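Local atomic coordinates of arylesterase (Sulfolobus solfataricus, PDB entry 5L2P), a protein that hydrolyses aromatic esters, p-nitrophenyl esters of fatty acids and aryl dialkyl phosphates such as paraoxon, with phenyl acetate also among its preferred substrates. Residues S166-A169 against R170-K173; A132-W135 against A136-A140; N9-Q12 against V13-A17. One frame throughout, in Å; residues are numbered along the deposited sequence.

Along the chain the order is interaction 3, then interaction 2, then interaction 1. Interactions 1 and 2 lie within the alpha/beta hydrolase fold, at the C-terminal ends of helices 157-171 and 124-138. Their centres are about 14 Å apart and their nearest atoms about 5 Å apart, so they do not touch, although Leu168 and Asn172 of interaction 1 reach Phe130 on the helix of interaction 2. Interaction 3, in helix 5-17, is on the opposite side of the chain's centre, about 41 Å from either in centre-to-centre distance. Interactions 1 and 2 thus belong to helix ends away from the inferred catalytic residues, whereas Leu11 of interaction 3 lies about 9 Å, side chain to side chain, from His281 of that site.

Interaction 1 of 3, residues S166-A169 against R170-K173; sequences SLLA and RDNK
Arg170 turns its CG anti to the backbone N (chi1 -174°) and then bends at chi3 (65°), which carries the guanidinium back alongside Leu167. The two side chains run side by side in the same direction, and methyl CD2 of Leu167 lies over one face of the guanidinium, 3.8 Å from Arg170 NH2. The polar end is held from outside: Arg170 NH1 donates to the backbone oxygens of Ser238 and Asp236, tying the helix to a loop. Asn172 is set differently, its CG beside the backbone N (chi1 -68°), and the side-chain amide folds back over the last turn. ND2 of Asn172 donates to Leu168 O at 2.8 Å, while Asn172 N reaches the same Leu168 O at 3.0 Å. The two donors arrive from opposite faces of the carbonyl plane; Leu168 O thus accepts two bonds, and the one from ND2 holds the amide against the last turn. Here helix 157-171, the connection between strands 150-155 and 178-182 in a beta-alpha-beta unit of the alpha/beta hydrolase fold, finishes in a Schellman motif. Lys173, with positive phi, is its C-prime residue: Leu174 N bonds to Ala169 O, and Lys173 N closes on Arg170 O at 3.2 Å. Just before this, regular helical bonds run from Arg170 N to Ser166 O (3.1 Å) and from Asp171 N to Leu167 O (3.0 Å). On another side of the helix, the side chain of Leu168 packs against Val126, Tyr127 and Phe130 of helix 124-138, and the side chain of Asn172 also touches Phe130.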
loop_
_atom_site.group_PDB
_atom_site.type_symbol
_atom_site.label_atom_id
_atom_site.label_comp_id
_atom_site.label_asym_id
_atom_site.label_seq_id
_atom_site.Cartn_x
_atom_site.Cartn_y
_atom_site.Cartn_z
ATOM N N SER A 166 23.957 6.599 -16.830
ATOM C CA SER A 166 24.577 5.357 -16.358
ATOM C C SER A 166 24.538 4.284 -17.444
ATOM O O SER A 166 25.458 3.488 -17.558
ATOM C CB SER A 166 23.850 4.833 -15.129
ATOM O OG SER A 166 24.075 5.667 -14.013
ATOM N N LEU A 167 23.471 4.276 -18.237
ATOM C CA LEU A 167 23.364 3.355 -19.359
ATOM C C LEU A 167 24.336 3.671 -20.478
ATOM O O LEU A 167 24.925 2.747 -21.072
ATOM C CB LEU A 167 21.947 3.374 -19.928
ATOM C CG LEU A 167 20.815 2.917 -18.997
ATOM C CD1 LEU A 167 19.452 3.104 -19.670
ATOM C CD2 LEU A 167 21.063 1.464 -18.654
ATOM N N LEU A 168 24.502 4.967 -20.783
ATOM C CA LEU A 168 25.507 5.413 -21.738
ATOM C C LEU A 168 26.904 5.132 -21.216
ATOM O O LEU A 168 27.807 4.798 -21.992
ATOM C CB LEU A 168 25.385 6.903 -22.006
ATOM C CG LEU A 168 24.232 7.349 -22.885
ATOM C CD1 LEU A 168 24.256 8.850 -23.052
ATOM C CD2 LEU A 168 24.327 6.711 -24.249
ATOM N N ALA A 169 27.091 5.290 -19.912
ATOM C CA ALA A 169 28.405 5.084 -19.309
ATOM C C ALA A 169 28.815 3.634 -19.472
ATOM O O ALA A 169 29.963 3.333 -19.774
ATOM C CB ALA A 169 28.393 5.453 -17.831
ATOM N N ARG A 170 27.845 2.738 -19.303
ATOM C CA ARG A 170 28.071 1.314 -19.459
ATOM C C ARG A 170 28.336 0.936 -20.914
ATOM O O ARG A 170 29.246 0.174 -21.190
ATOM C CB ARG A 170 26.885 0.526 -18.913
ATOM C CG ARG A 170 27.109 -0.966 -18.917
ATOM C CD ARG A 170 25.862 -1.692 -18.449
ATOM N NE ARG A 170 24.758 -1.508 -19.384
ATOM C CZ ARG A 170 23.509 -1.888 -19.156
ATOM N NH1 ARG A 170 23.164 -2.443 -18.005
ATOM N NH2 ARG A 170 22.588 -1.688 -20.079
ATOM N N ASP A 171 27.542 1.464 -21.842
ATOM C CA ASP A 171 27.775 1.262 -23.288
ATOM C C ASP A 171 29.183 1.636 -23.711
ATOM O O ASP A 171 29.819 0.936 -24.489
ATOM C CB ASP A 171 26.810 2.112 -24.124
ATOM C CG ASP A 171 25.350 1.625 -24.057
ATOM O OD1 ASP A 171 25.086 0.515 -23.516
ATOM O OD2 ASP A 171 24.466 2.374 -24.554
ATOM N N ASN A 172 29.660 2.767 -23.210
ATOM C CA ASN A 172 30.954 3.318 -23.600
ATOM C C ASN A 172 32.084 2.917 -22.669
ATOM O O ASN A 172 33.181 3.444 -22.786
ATOM C CB ASN A 172 30.832 4.840 -23.679
ATOM C CG ASN A 172 29.950 5.259 -24.804
ATOM O OD1 ASN A 172 30.364 5.226 -25.946
ATOM N ND2 ASN A 172 28.724 5.611 -24.502
ATOM N N LYS A 173 31.806 2.000 -21.745
ATOM C CA LYS A 173 32.789 1.514 -20.779
ATOM C C LYS A 173 33.450 2.641 -19.965
ATOM O O LYS A 173 34.629 2.569 -19.613
ATOM C CB LYS A 173 33.844 0.669 -21.486
ATOM C CG LYS A 173 33.253 -0.329 -22.470
ATOM C CD LYS A 173 34.353 -1.122 -23.162
ATOM C CE LYS A 173 35.317 -0.250 -23.977
ATOM N NZ LYS A 173 36.195 -1.092 -24.822
#

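Interaction 2 of 3, residues A132-W135 against A136-A140; sequences AIVW and ARDNA
Val134 O accepts a hydrogen bond from Asp138 N at 2.9 Å, nearly straight with 168° at the hydrogen. The side chains of these two residues run side by side in the same direction, so that CG1 of Val134 lies 3.7 Å from OD2 of Asp138. The Asp138 carboxylate also meets Arg137, whose guanidinium takes OD1 at its edge and in its plane; with NH2 of Arg137 3.9 Å from OD1 of Asp138, this salt bridge is long. Trp135 carries the larger side-chain contact. With its CG anti to the backbone N (chi1 177°), the indole swings beside the following turn of the helix. Over one face of the indole lies the side-chain amide of Asn139, with Asn139 CG 3.8 Å from Trp135 CE2 and the two planes 33° apart. The benzene part of the ring also runs alongside Ala136, where CE3 of Trp135 is 4.2 Å from CB of Ala136. A serine in place of Trp135 would probably leave the Asn139 amide without the flat surface it rests on, and open a gap beside Met53 and Ile55, which the indole also touches. Asn139 N still bonds to Trp135 O at 2.9 Å, although Asn139 is the first residue to leave helical geometry. Another face of the helix turns to the sheet: Ile133 touches Met79, Phe81 and Thr152, and Ala136 touches Leu77. This is the amphipathic packing of a helix against the central beta sheet in an alpha/beta hydrolase fold, here near the helix's C-terminal end.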
loop_
_atom_site.group_PDB
_atom_site.type_symbol
_atom_site.label_atom_id
_atom_site.label_comp_id
_atom_site.label_asym_id
_atom_site.label_seq_id
_atom_site.Cartn_x
_atom_site.Cartn_y
_atom_site.Cartn_z
ATOM N N ALA A 132 29.460 16.236 -20.515
ATOM C CA ALA A 132 30.027 16.920 -19.337
ATOM C C ALA A 132 30.795 15.933 -18.406
ATOM O O ALA A 132 31.813 16.296 -17.840
ATOM C CB ALA A 132 28.939 17.654 -18.591
ATOM N N ILE A 133 30.322 14.698 -18.275
ATOM C CA ILE A 133 31.046 13.664 -17.492
ATOM C C ILE A 133 32.355 13.283 -18.176
ATOM O O ILE A 133 33.391 13.175 -17.521
ATOM C CB ILE A 133 30.208 12.376 -17.304
ATOM C CG1 ILE A 133 28.948 12.650 -16.501
ATOM C CG2 ILE A 133 31.008 11.239 -16.636
ATOM C CD1 ILE A 133 27.998 11.476 -16.542
ATOM N N VAL A 134 32.291 13.078 -19.490
ATOM C CA VAL A 134 33.487 12.786 -20.275
ATOM C C VAL A 134 34.497 13.936 -20.185
ATOM O O VAL A 134 35.677 13.698 -20.017
ATOM C CB VAL A 134 33.121 12.531 -21.755
ATOM C CG1 VAL A 134 34.351 12.439 -22.645
ATOM C CG2 VAL A 134 32.271 11.286 -21.865
ATOM N N TRP A 135 34.021 15.180 -20.258
ATOM C CA TRP A 135 34.903 16.371 -20.083
ATOM C C TRP A 135 35.583 16.372 -18.730
ATOM O O TRP A 135 36.762 16.603 -18.648
ATOM C CB TRP A 135 34.105 17.669 -20.278
ATOM C CG TRP A 135 34.878 18.886 -20.054
ATOM C CD1 TRP A 135 35.574 19.562 -20.983
ATOM C CD2 TRP A 135 35.081 19.577 -18.809
ATOM N NE1 TRP A 135 36.217 20.628 -20.408
ATOM C CE2 TRP A 135 35.922 20.668 -19.077
ATOM C CE3 TRP A 135 34.655 19.368 -17.503
ATOM C CZ2 TRP A 135 36.342 21.563 -18.095
ATOM C CZ3 TRP A 135 35.109 20.240 -16.504
ATOM C CH2 TRP A 135 35.930 21.336 -16.813
ATOM N N ALA A 136 34.836 16.114 -17.667
ATOM C CA ALA A 136 35.399 16.071 -16.304
ATOM C C ALA A 136 36.468 14.994 -16.157
ATOM O O ALA A 136 37.504 15.209 -15.496
ATOM C CB ALA A 136 34.293 15.817 -15.294
ATOM N N ARG A 137 36.214 13.825 -16.752
ATOM C CA ARG A 137 37.189 12.728 -16.703
ATOM C C ARG A 137 38.448 13.089 -17.480
ATOM O O ARG A 137 39.549 12.845 -17.010
ATOM C CB ARG A 137 36.590 11.431 -17.258
ATOM C CG ARG A 137 37.457 10.238 -17.042
ATOM C CD ARG A 137 36.978 9.086 -17.884
ATOM N NE ARG A 137 37.212 9.345 -19.298
ATOM C CZ ARG A 137 36.945 8.462 -20.253
ATOM N NH1 ARG A 137 36.427 7.273 -19.928
ATOM N NH2 ARG A 137 37.188 8.766 -21.531
ATOM N N ASP A 138 38.277 13.664 -18.671
ATOM C CA ASP A 138 39.394 14.170 -19.475
ATOM C C ASP A 138 40.205 15.276 -18.795
ATOM O O ASP A 138 41.389 15.384 -19.039
ATOM C CB ASP A 138 38.898 14.689 -20.825
ATOM C CG ASP A 138 38.416 13.572 -21.739
ATOM O OD1 ASP A 138 38.659 12.389 -21.410
ATOM O OD2 ASP A 138 37.792 13.869 -22.789
ATOM N N ASN A 139 39.572 16.092 -17.960
ATOM C CA ASN A 139 40.266 17.137 -17.184
ATOM C C ASN A 139 40.507 16.794 -15.708
ATOM O O ASN A 139 40.611 17.691 -14.884
ATOM C CB ASN A 139 39.474 18.447 -17.252
ATOM C CG ASN A 139 39.352 18.976 -18.651
ATOM O OD1 ASN A 139 39.135 18.238 -19.591
ATOM N ND2 ASN A 139 39.514 20.257 -18.795
ATOM N N ALA A 140 40.544 15.508 -15.391
ATOM C CA ALA A 140 40.631 15.023 -13.996
ATOM C C ALA A 140 41.839 15.548 -13.238
ATOM O O ALA A 140 41.752 15.902 -12.062
ATOM C CB ALA A 140 40.663 13.499 -13.993
#

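Interaction 3 of 3, residues N9-Q12 against V13-A17; sequences NFLQ and VYYKA
Phe10 and Tyr14 are joined first through the backbone, Tyr14 N donating to Phe10 O at 2.8 Å. The same i to i+4 pattern repeats from Val13 N to Asn9 O, from Tyr15 N to Leu11 O at 3.1 Å, and from Lys16 N to Gln12 O, so the turns of the helix are regular. Apolar contacts follow the same spacing. CB of Tyr14 lies over one face of the Phe10 ring, 4.4 Å from CZ of Phe10, and methyl CD2 of Leu11 meets CE2 of Tyr15 at 4.2 Å. The side chain of Leu11 is also about 9 Å from that of His281 of the inferred active site. Two further aliphatic groups lie beside carbonyl oxygens instead: methyl CG2 of Val13, set beside its own backbone N, next to Asn9 O, and the methylenes of Lys16 alongside Gln12 O. Among the aromatic groups, consecutive Tyr14 and Tyr15 differ in their first torsion: Tyr14 has CG anti to the backbone N (chi1 172°), whereas Tyr15 has it anti to the carbonyl carbon (chi1 -75°). The edge of the Tyr14 ring is thereby directed at a face of Tyr15, with CD2 of Tyr14 above the centre of that ring. The polar end of Tyr15 is fixed from outside, its OH hydrogen-bonding with Phe203 N and Asp205 OD2. Helix 5-17 thus rests on loops: Phe10 touches Leu284, between strand 279-280 and helix 287-305, and Tyr14 meets the ring of Phe203, between helices 193-197 and 212-217.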
loop_
_atom_site.group_PDB
_atom_site.type_symbol
_atom_site.label_atom_id
_atom_site.label_comp_id
_atom_site.label_asym_id
_atom_site.label_seq_id
_atom_site.Cartn_x
_atom_site.Cartn_y
_atom_site.Cartn_z
ATOM N N ASN A 9 1.149 23.801 4.376
ATOM C CA ASN A 9 1.038 25.229 4.286
ATOM C C ASN A 9 1.622 25.768 2.954
ATOM O O ASN A 9 1.035 26.661 2.312
ATOM C CB ASN A 9 1.729 25.891 5.508
ATOM C CG ASN A 9 0.980 25.652 6.813
ATOM O OD1 ASN A 9 -0.066 24.981 6.830
ATOM N ND2 ASN A 9 1.502 26.214 7.915
ATOM N N PHE A 10 2.750 25.202 2.538
ATOM C CA PHE A 10 3.348 25.549 1.261
ATOM C C PHE A 10 2.388 25.289 0.089
ATOM O O PHE A 10 2.287 26.102 -0.842
ATOM C CB PHE A 10 4.695 24.803 1.068
ATOM C CG PHE A 10 5.242 24.887 -0.330
ATOM C CD1 PHE A 10 5.900 26.028 -0.764
ATOM C CD2 PHE A 10 5.058 23.838 -1.226
ATOM C CE1 PHE A 10 6.395 26.119 -2.063
ATOM C CE2 PHE A 10 5.519 23.923 -2.533
ATOM C CZ PHE A 10 6.192 25.064 -2.955
ATOM N N LEU A 11 1.698 24.154 0.122
ATOM C CA LEU A 11 0.795 23.760 -0.965
ATOM C C LEU A 11 -0.372 24.716 -1.056
ATOM O O LEU A 11 -0.771 25.080 -2.139
ATOM C CB LEU A 11 0.300 22.299 -0.757
ATOM C CG LEU A 11 1.367 21.205 -0.921
ATOM C CD1 LEU A 11 0.830 19.877 -0.483
ATOM C CD2 LEU A 11 1.840 21.111 -2.357
ATOM N N GLN A 12 -0.911 25.129 0.082
ATOM C CA GLN A 12 -1.991 26.132 0.125
ATOM C C GLN A 12 -1.573 27.441 -0.550
ATOM O O GLN A 12 -2.320 27.990 -1.364
ATOM C CB GLN A 12 -2.439 26.405 1.560
ATOM C CG GLN A 12 -3.169 25.210 2.159
ATOM C CD GLN A 12 -3.269 25.220 3.685
ATOM O OE1 GLN A 12 -2.842 26.163 4.358
ATOM N NE2 GLN A 12 -3.824 24.138 4.239
ATOM N N VAL A 13 -0.388 27.924 -0.225
ATOM C CA VAL A 13 0.125 29.163 -0.789
ATOM C C VAL A 13 0.430 28.975 -2.284
ATOM O O VAL A 13 0.166 29.875 -3.094
ATOM C CB VAL A 13 1.392 29.653 -0.033
ATOM C CG1 VAL A 13 2.081 30.782 -0.773
ATOM C CG2 VAL A 13 1.046 30.056 1.381
ATOM N N TYR A 14 0.981 27.819 -2.638
ATOM C CA TYR A 14 1.395 27.584 -4.022
ATOM C C TYR A 14 0.226 27.633 -5.000
ATOM O O TYR A 14 0.308 28.240 -6.070
ATOM C CB TYR A 14 2.080 26.241 -4.142
ATOM C CG TYR A 14 2.389 25.793 -5.572
ATOM C CD1 TYR A 14 3.416 26.386 -6.335
ATOM C CD2 TYR A 14 1.684 24.739 -6.134
ATOM C CE1 TYR A 14 3.706 25.941 -7.608
ATOM C CE2 TYR A 14 1.977 24.265 -7.403
ATOM C CZ TYR A 14 2.970 24.869 -8.141
ATOM O OH TYR A 14 3.249 24.362 -9.404
ATOM N N TYR A 15 -0.869 26.968 -4.648
ATOM C CA TYR A 15 -2.026 26.873 -5.540
ATOM C C TYR A 15 -2.804 28.192 -5.577
ATOM O O TYR A 15 -3.376 28.538 -6.620
ATOM C CB TYR A 15 -2.933 25.681 -5.174
ATOM C CG TYR A 15 -2.335 24.382 -5.587
ATOM C CD1 TYR A 15 -2.252 24.035 -6.934
ATOM C CD2 TYR A 15 -1.818 23.479 -4.637
ATOM C CE1 TYR A 15 -1.687 22.834 -7.332
ATOM C CE2 TYR A 15 -1.222 22.279 -5.023
ATOM C CZ TYR A 15 -1.164 21.958 -6.365
ATOM O OH TYR A 15 -0.581 20.776 -6.751
ATOM N N LYS A 16 -2.824 28.906 -4.442
ATOM C CA LYS A 16 -3.447 30.249 -4.361
ATOM C C LYS A 16 -2.705 31.261 -5.218
ATOM O O LYS A 16 -3.309 32.149 -5.763
ATOM C CB LYS A 16 -3.481 30.763 -2.912
ATOM C CG LYS A 16 -4.575 30.167 -2.035
ATOM C CD LYS A 16 -4.338 30.505 -0.550
ATOM C CE LYS A 16 -5.564 30.476 0.344
ATOM N NZ LYS A 16 -6.657 29.559 -0.088
ATOM N N ALA A 17 -1.388 31.107 -5.331
ATOM C CA ALA A 17 -0.530 31.988 -6.120
ATOM C C ALA A 17 -0.828 31.932 -7.609
ATOM O O ALA A 17 -0.719 32.938 -8.290
ATOM C CB ALA A 17 0.942 31.673 -5.867
#